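PDB 3HIN: putative 3-hydroxybutyryl-CoA dehydratase from Rhodopseudomonas palustris, which probably acts as a lyase of the enoyl-CoA hydratase/isomerase family, interconverting 3-hydroxyacyl-CoA and enoyl-CoA by loss or addition of water. Local coordinates for residues A137-V150 and M167-A179. Sequence-based numbering, arbitrary orientation.
Sequences AYYALPEGSRGIFV and MADMMLTGRVYSA
Tyr139 and Tyr177 form a hydrogen-bonded antiparallel pair, Tyr139 N giving its proton to Tyr177 O at 2.9 Å and Tyr177 N returning one to Tyr139 O at 3.1 Å. Their side chains share the buried face of this small sheet, where CD2 of the Tyr139 ring lies 4.1 Å from Tyr177 CB and Ser178 O meets the ring edge in plane. The phenol suits this place because its hydroxyl reaches a water that also donates to Ala179 O; a leucine in place of this tyrosine would probably leave that water without one of its anchors and open a gap beside Tyr177. Where the strands diverge, a second water takes over, accepting from Leu141 N at 2.7 Å and donating to Met170 O and Arg175 O. Beyond it the packing is tight and apolar: Leu141 CD1 sits 3.8 Å from Met171 CG and also touches Met167 CE and Met170 CB, unbranched, flexible methionine chains fitting round the branched tip. Toward solvent the contact thins to a few side-chain touches: Met171, bent at chi3 (73°), brings CE to Val150 and to exposed Phe149, whose ring makes an oblique Met-aromatic contact, and exposed Val176 runs its CG1 alongside the partly exposed Tyr138, 4.0 Å from CD1. Strand 138-140 is the middle of three, between 116-118 and 177-178; Phe187 stacks on Tyr139, helix 120-127 packs against Leu141, and helix 154-162 against Met167.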
ATOM      1  N   ALA A 137     -14.301 -19.693  22.841  1.00 33.05           N
ATOM      2  CA  ALA A 137     -13.370 -18.753  22.168  1.00 32.06           C
ATOM      3  C   ALA A 137     -14.168 -17.495  21.921  1.00 33.46           C
ATOM      4  O   ALA A 137     -15.382 -17.563  21.597  1.00 34.01           O
ATOM      5  CB  ALA A 137     -12.842 -19.365  20.860  1.00 31.28           C
ATOM      6  N   TYR A 138     -13.537 -16.344  22.112  1.00 33.46           N
ATOM      7  CA  TYR A 138     -14.205 -15.081  21.786  1.00 34.47           C
ATOM      8  C   TYR A 138     -13.184 -14.105  21.238  1.00 34.83           C
ATOM      9  O   TYR A 138     -12.011 -14.169  21.611  1.00 35.59           O
ATOM     10  CB  TYR A 138     -14.963 -14.493  22.990  1.00 33.69           C
ATOM     11  CG  TYR A 138     -14.100 -14.196  24.199  1.00 37.17           C
ATOM     12  CD1 TYR A 138     -13.563 -12.946  24.382  1.00 38.37           C
ATOM     13  CD2 TYR A 138     -13.827 -15.174  25.167  1.00 40.10           C
ATOM     14  CE1 TYR A 138     -12.775 -12.648  25.480  1.00 39.63           C
ATOM     15  CE2 TYR A 138     -13.049 -14.886  26.321  1.00 37.08           C
ATOM     16  CZ  TYR A 138     -12.528 -13.612  26.444  1.00 41.01           C
ATOM     17  OH  TYR A 138     -11.749 -13.257  27.508  1.00 39.73           O
ATOM     18  N   TYR A 139     -13.641 -13.225  20.352  1.00 34.43           N
ATOM     19  CA  TYR A 139     -12.775 -12.431  19.475  1.00 35.04           C
ATOM     20  C   TYR A 139     -13.028 -10.952  19.687  1.00 35.91           C
ATOM     21  O   TYR A 139     -14.212 -10.516  19.870  1.00 37.22           O
ATOM     22  CB  TYR A 139     -13.099 -12.699  18.027  1.00 35.09           C
ATOM     23  CG  TYR A 139     -13.049 -14.154  17.647  1.00 37.52           C
ATOM     24  CD1 TYR A 139     -11.808 -14.800  17.474  1.00 37.18           C
ATOM     25  CD2 TYR A 139     -14.222 -14.898  17.507  1.00 40.38           C
ATOM     26  CE1 TYR A 139     -11.734 -16.123  17.159  1.00 39.57           C
ATOM     27  CE2 TYR A 139     -14.175 -16.283  17.176  1.00 39.93           C
ATOM     28  CZ  TYR A 139     -12.919 -16.862  16.983  1.00 41.48           C
ATOM     29  OH  TYR A 139     -12.805 -18.182  16.660  1.00 42.90           O
ATOM     30  N   ALA A 140     -11.938 -10.188  19.717  1.00 34.28           N
ATOM     31  CA  ALA A 140     -12.044  -8.765  19.884  1.00 35.10           C
ATOM     32  C   ALA A 140     -10.752  -8.080  19.524  1.00 35.62           C
ATOM     33  O   ALA A 140      -9.651  -8.688  19.604  1.00 35.50           O
ATOM     34  CB  ALA A 140     -12.413  -8.399  21.327  1.00 35.27           C
ATOM     35  N   LEU A 141     -10.897  -6.806  19.159  1.00 35.10           N
ATOM     36  CA  LEU A 141      -9.773  -5.915  18.995  1.00 37.31           C
ATOM     37  C   LEU A 141      -9.950  -4.704  19.901  1.00 38.19           C
ATOM     38  O   LEU A 141     -10.406  -3.655  19.455  1.00 37.69           O
ATOM     39  CB  LEU A 141      -9.679  -5.464  17.554  1.00 35.74           C
ATOM     40  CG  LEU A 141      -9.385  -6.618  16.625  1.00 36.16           C
ATOM     41  CD1 LEU A 141      -9.783  -6.110  15.229  1.00 39.28           C
ATOM     42  CD2 LEU A 141      -7.949  -7.086  16.667  1.00 36.38           C
ATOM     43  N   PRO A 142      -9.587  -4.840  21.187  1.00 40.58           N
ATOM     44  CA  PRO A 142      -9.844  -3.780  22.192  1.00 41.98           C
ATOM     45  C   PRO A 142      -8.895  -2.589  22.094  1.00 43.83           C
ATOM     46  O   PRO A 142      -9.038  -1.633  22.828  1.00 44.12           O
ATOM     47  CB  PRO A 142      -9.569  -4.512  23.504  1.00 42.28           C
ATOM     48  CG  PRO A 142      -8.361  -5.321  23.125  1.00 41.60           C
ATOM     49  CD  PRO A 142      -8.914  -5.985  21.825  1.00 40.97           C
ATOM     50  N   GLU A 143      -7.948  -2.653  21.182  1.00 46.49           N
ATOM     51  CA  GLU A 143      -6.859  -1.660  21.092  1.00 50.13           C
ATOM     52  C   GLU A 143      -7.312  -0.232  20.858  1.00 49.88           C
ATOM     53  O   GLU A 143      -6.711   0.723  21.425  1.00 49.88           O
ATOM     54  CB  GLU A 143      -5.822  -2.017  19.981  1.00 49.51           C
ATOM     55  CG  GLU A 143      -6.289  -2.983  18.893  1.00 55.84           C
ATOM     56  CD  GLU A 143      -5.954  -4.423  19.263  1.00 54.61           C
ATOM     57  OE1 GLU A 143      -6.670  -4.986  20.099  1.00 58.14           O
ATOM     58  OE2 GLU A 143      -4.929  -4.963  18.778  1.00 61.17           O
ATOM     59  N   GLY A 144      -8.300  -0.096  19.970  1.00 50.00           N
ATOM     60  CA  GLY A 144      -8.900   1.184  19.639  1.00 51.86           C
ATOM     61  C   GLY A 144      -9.372   1.968  20.845  1.00 52.77           C
ATOM     62  O   GLY A 144      -9.316   3.189  20.858  1.00 53.40           O
ATOM     63  N   SER A 145      -9.837   1.247  21.857  1.00 53.44           N
ATOM     64  CA  SER A 145     -10.167   1.809  23.140  1.00 55.16           C
ATOM     65  C   SER A 145      -9.002   2.632  23.674  1.00 55.52           C
ATOM     66  O   SER A 145      -9.188   3.712  24.236  1.00 56.52           O
ATOM     67  CB  SER A 145     -10.456   0.641  24.095  1.00 55.62           C
ATOM     68  OG  SER A 145     -10.824   1.119  25.369  1.00 57.13           O
ATOM     69  N   ARG A 146      -7.796   2.116  23.471  1.00 54.97           N
ATOM     70  CA  ARG A 146      -6.585   2.670  24.031  1.00 55.20           C
ATOM     71  C   ARG A 146      -5.931   3.739  23.128  1.00 53.83           C
ATOM     72  O   ARG A 146      -4.791   4.182  23.378  1.00 54.09           O
ATOM     73  CB  ARG A 146      -5.598   1.520  24.260  1.00 56.12           C
ATOM     74  CG  ARG A 146      -5.004   1.505  25.640  1.00 61.47           C
ATOM     75  CD  ARG A 146      -5.001   0.112  26.217  1.00 69.25           C
ATOM     76  NE  ARG A 146      -6.361  -0.433  26.330  1.00 75.31           N
ATOM     77  CZ  ARG A 146      -6.729  -1.654  25.921  1.00 77.77           C
ATOM     78  NH1 ARG A 146      -5.829  -2.482  25.372  1.00 77.52           N
ATOM     79  NH2 ARG A 146      -8.000  -2.050  26.080  1.00 77.45           N
ATOM     80  N   GLY A 147      -6.656   4.159  22.092  1.00 51.84           N
ATOM     81  CA  GLY A 147      -6.141   5.073  21.084  1.00 49.25           C
ATOM     82  C   GLY A 147      -5.183   4.430  20.080  1.00 49.19           C
ATOM     83  O   GLY A 147      -4.431   5.141  19.422  1.00 49.14           O
ATOM     84  N   ILE A 148      -5.171   3.101  19.931  1.00 47.16           N
ATOM     85  CA  ILE A 148      -4.145   2.541  19.069  1.00 46.58           C
ATOM     86  C   ILE A 148      -4.620   1.536  17.999  1.00 46.14           C
ATOM     87  O   ILE A 148      -5.579   0.790  18.224  1.00 46.71           O
ATOM     88  CB  ILE A 148      -2.996   1.931  19.859  1.00 46.21           C
ATOM     89  CG1 ILE A 148      -3.432   0.692  20.624  1.00 43.42           C
ATOM     90  CG2 ILE A 148      -2.252   3.016  20.789  1.00 50.26           C
ATOM     91  CD1 ILE A 148      -2.325  -0.370  20.603  1.00 45.52           C
ATOM     92  N   PHE A 149      -3.912   1.523  16.877  1.00 43.69           N
ATOM     93  CA  PHE A 149      -4.195   0.635  15.714  1.00 42.93           C
ATOM     94  C   PHE A 149      -3.493  -0.720  15.946  1.00 41.74           C
ATOM     95  O   PHE A 149      -2.753  -0.854  16.911  1.00 44.39           O
ATOM     96  CB  PHE A 149      -3.645   1.332  14.457  1.00 41.58           C
ATOM     97  CG  PHE A 149      -4.179   0.808  13.156  1.00 38.84           C
ATOM     98  CD1 PHE A 149      -5.540   0.850  12.858  1.00 40.66           C
ATOM     99  CD2 PHE A 149      -3.323   0.341  12.200  1.00 42.34           C
ATOM    100  CE1 PHE A 149      -6.051   0.362  11.602  1.00 34.64           C
ATOM    101  CE2 PHE A 149      -3.805  -0.104  10.929  1.00 37.32           C
ATOM    102  CZ  PHE A 149      -5.176  -0.103  10.666  1.00 40.61           C
ATOM    103  N   VAL A 150      -3.748  -1.720  15.124  1.00 40.53           N
ATOM    104  CA  VAL A 150      -3.086  -3.052  15.201  1.00 37.81           C
ATOM    105  C   VAL A 150      -1.696  -2.936  14.564  1.00 38.04           C
ATOM    106  O   VAL A 150      -1.512  -2.139  13.630  1.00 39.30           O
ATOM    107  CB  VAL A 150      -3.890  -4.125  14.430  1.00 38.36           C
ATOM    108  CG1 VAL A 150      -5.143  -4.517  15.153  1.00 34.79           C
ATOM    109  CG2 VAL A 150      -4.284  -3.662  12.992  1.00 37.86           C
ATOM    110  N   MET A 167     -14.441  -5.704  10.563  1.00 32.65           N
ATOM    111  CA  MET A 167     -13.228  -5.301  11.258  1.00 32.07           C
ATOM    112  C   MET A 167     -13.309  -3.857  11.751  1.00 32.47           C
ATOM    113  O   MET A 167     -12.980  -3.559  12.910  1.00 31.42           O
ATOM    114  CB  MET A 167     -11.968  -5.556  10.432  1.00 30.70           C
ATOM    115  CG  MET A 167     -10.665  -5.163  11.274  1.00 26.60           C
ATOM    116  SD  MET A 167      -9.160  -5.697  10.446  1.00 22.71           S
ATOM    117  CE  MET A 167      -7.963  -5.344  11.707  1.00 30.08           C
ATOM    118  N   ALA A 168     -13.745  -2.969  10.852  1.00 30.25           N
ATOM    119  CA  ALA A 168     -13.847  -1.581  11.171  1.00 31.32           C
ATOM    120  C   ALA A 168     -14.810  -1.416  12.364  1.00 31.51           C
ATOM    121  O   ALA A 168     -14.558  -0.660  13.323  1.00 31.65           O
ATOM    122  CB  ALA A 168     -14.360  -0.824   9.922  1.00 28.28           C
ATOM    123  N   ASP A 169     -15.938  -2.114  12.309  1.00 31.43           N
ATOM    124  CA  ASP A 169     -16.890  -2.042  13.427  1.00 33.18           C
ATOM    125  C   ASP A 169     -16.274  -2.541  14.722  1.00 32.32           C
ATOM    126  O   ASP A 169     -16.419  -1.870  15.746  1.00 33.86           O
ATOM    127  CB  ASP A 169     -18.189  -2.779  13.042  1.00 33.01           C
ATOM    128  CG  ASP A 169     -19.072  -3.092  14.208  1.00 36.56           C
ATOM    129  OD1 ASP A 169     -19.317  -2.200  15.052  1.00 36.88           O
ATOM    130  OD2 ASP A 169     -19.587  -4.241  14.230  1.00 37.27           O
ATOM    131  N   MET A 170     -15.586  -3.679  14.698  1.00 32.52           N
ATOM    132  CA  MET A 170     -14.889  -4.243  15.917  1.00 32.66           C
ATOM    133  C   MET A 170     -13.928  -3.197  16.544  1.00 33.66           C
ATOM    134  O   MET A 170     -13.934  -2.992  17.760  1.00 35.19           O
ATOM    135  CB  MET A 170     -14.027  -5.478  15.560  1.00 31.23           C
ATOM    136  CG  MET A 170     -14.734  -6.709  15.415  1.00 29.88           C
ATOM    137  SD  MET A 170     -13.739  -7.974  14.786  1.00 23.00           S
ATOM    138  CE  MET A 170     -13.303  -8.661  16.415  1.00 28.24           C
ATOM    139  N   MET A 171     -13.132  -2.542  15.700  1.00 32.83           N
ATOM    140  CA  MET A 171     -12.172  -1.521  16.141  1.00 33.18           C
ATOM    141  C   MET A 171     -12.843  -0.257  16.640  1.00 32.75           C
ATOM    142  O   MET A 171     -12.437   0.297  17.676  1.00 32.18           O
ATOM    143  CB  MET A 171     -11.141  -1.221  15.032  1.00 30.88           C
ATOM    144  CG  MET A 171     -10.465  -2.480  14.530  1.00 35.71           C
ATOM    145  SD  MET A 171      -9.054  -2.090  13.438  1.00 34.11           S
ATOM    146  CE  MET A 171      -8.022  -1.538  14.817  1.00 33.25           C
ATOM    147  N   LEU A 172     -13.901   0.210  15.964  1.00 31.02           N
ATOM    148  CA  LEU A 172     -14.486   1.454  16.417  1.00 29.81           C
ATOM    149  C   LEU A 172     -15.315   1.331  17.699  1.00 30.46           C
ATOM    150  O   LEU A 172     -15.489   2.349  18.417  1.00 30.44           O
ATOM    151  CB  LEU A 172     -15.375   2.059  15.327  1.00 29.77           C
ATOM    152  CG  LEU A 172     -14.603   2.508  14.075  1.00 34.14           C
ATOM    153  CD1 LEU A 172     -15.630   2.700  12.966  1.00 28.39           C
ATOM    154  CD2 LEU A 172     -13.910   3.793  14.440  1.00 32.24           C
ATOM    155  N   THR A 173     -15.872   0.143  17.959  1.00 29.75           N
ATOM    156  CA  THR A 173     -16.865  -0.041  19.013  1.00 31.34           C
ATOM    157  C   THR A 173     -16.482  -1.025  20.097  1.00 32.33           C
ATOM    158  O   THR A 173     -17.182  -1.089  21.114  1.00 32.12           O
ATOM    159  CB  THR A 173     -18.267  -0.544  18.496  1.00 30.80           C
ATOM    160  OG1 THR A 173     -18.120  -1.870  17.973  1.00 31.64           O
ATOM    161  CG2 THR A 173     -18.815   0.388  17.399  1.00 31.00           C
ATOM    162  N   GLY A 174     -15.444  -1.819  19.853  1.00 32.88           N
ATOM    163  CA  GLY A 174     -15.019  -2.885  20.784  1.00 34.58           C
ATOM    164  C   GLY A 174     -15.921  -4.107  20.701  1.00 36.70           C
ATOM    165  O   GLY A 174     -16.045  -4.850  21.691  1.00 36.96           O
ATOM    166  N   ARG A 175     -16.594  -4.306  19.557  1.00 36.14           N
ATOM    167  CA  ARG A 175     -17.533  -5.404  19.476  1.00 36.35           C
ATOM    168  C   ARG A 175     -16.823  -6.737  19.695  1.00 36.85           C
ATOM    169  O   ARG A 175     -15.716  -6.929  19.172  1.00 34.70           O
ATOM    170  CB  ARG A 175     -18.180  -5.471  18.133  1.00 35.65           C
ATOM    171  CG  ARG A 175     -19.197  -6.574  18.046  1.00 38.11           C
ATOM    172  CD  ARG A 175     -20.088  -6.251  16.927  1.00 37.78           C
ATOM    173  NE  ARG A 175     -21.253  -7.106  16.778  1.00 40.35           N
ATOM    174  CZ  ARG A 175     -22.020  -6.977  15.705  1.00 39.94           C
ATOM    175  NH1 ARG A 175     -21.696  -6.018  14.837  1.00 35.01           N
ATOM    176  NH2 ARG A 175     -23.091  -7.737  15.506  1.00 36.27           N
ATOM    177  N   VAL A 176     -17.462  -7.635  20.460  1.00 36.41           N
ATOM    178  CA  VAL A 176     -16.956  -8.989  20.664  1.00 37.10           C
ATOM    179  C   VAL A 176     -17.846 -10.014  19.921  1.00 37.40           C
ATOM    180  O   VAL A 176     -19.057  -9.847  19.793  1.00 35.94           O
ATOM    181  CB  VAL A 176     -16.909  -9.287  22.177  1.00 38.57           C
ATOM    182  CG1 VAL A 176     -16.279 -10.665  22.470  1.00 34.64           C
ATOM    183  CG2 VAL A 176     -16.191  -8.114  22.979  1.00 39.92           C
ATOM    184  N   TYR A 177     -17.212 -11.071  19.420  1.00 37.49           N
ATOM    185  CA  TYR A 177     -17.867 -12.169  18.759  1.00 37.15           C
ATOM    186  C   TYR A 177     -17.584 -13.481  19.536  1.00 38.27           C
ATOM    187  O   TYR A 177     -16.436 -13.750  19.945  1.00 38.95           O
ATOM    188  CB  TYR A 177     -17.313 -12.253  17.346  1.00 37.01           C
ATOM    189  CG  TYR A 177     -17.856 -11.169  16.351  1.00 36.23           C
ATOM    190  CD1 TYR A 177     -19.195 -11.169  15.957  1.00 41.03           C
ATOM    191  CD2 TYR A 177     -17.055 -10.187  15.827  1.00 31.53           C
ATOM    192  CE1 TYR A 177     -19.711 -10.231  15.028  1.00 38.62           C
ATOM    193  CE2 TYR A 177     -17.554  -9.223  14.924  1.00 32.86           C
ATOM    194  CZ  TYR A 177     -18.887  -9.266  14.525  1.00 35.99           C
ATOM    195  OH  TYR A 177     -19.439  -8.364  13.674  1.00 32.20           O
ATOM    196  N   SER A 178     -18.607 -14.301  19.750  1.00 37.06           N
ATOM    197  CA  SER A 178     -18.386 -15.643  20.244  1.00 37.49           C
ATOM    198  C   SER A 178     -17.810 -16.576  19.160  1.00 36.71           C
ATOM    199  O   SER A 178     -17.752 -16.257  17.964  1.00 33.75           O
ATOM    200  CB  SER A 178     -19.739 -16.260  20.762  1.00 39.22           C
ATOM    201  OG  SER A 178     -20.711 -16.237  19.706  1.00 40.22           O
ATOM    202  N   ALA A 179     -17.434 -17.773  19.606  1.00 37.11           N
ATOM    203  CA  ALA A 179     -16.998 -18.812  18.689  1.00 36.91           C
ATOM    204  C   ALA A 179     -18.130 -19.151  17.670  1.00 36.76           C
ATOM    205  O   ALA A 179     -17.875 -19.282  16.494  1.00 35.25           O
ATOM    206  CB  ALA A 179     -16.631 -20.002  19.490  1.00 36.34           C
TER
HETATM  207  O   HOH W   1     -15.189 -19.137  15.436  1.00 32.01           O
HETATM  208  O   HOH W   2     -13.240  -5.537  19.280  1.00 32.43           O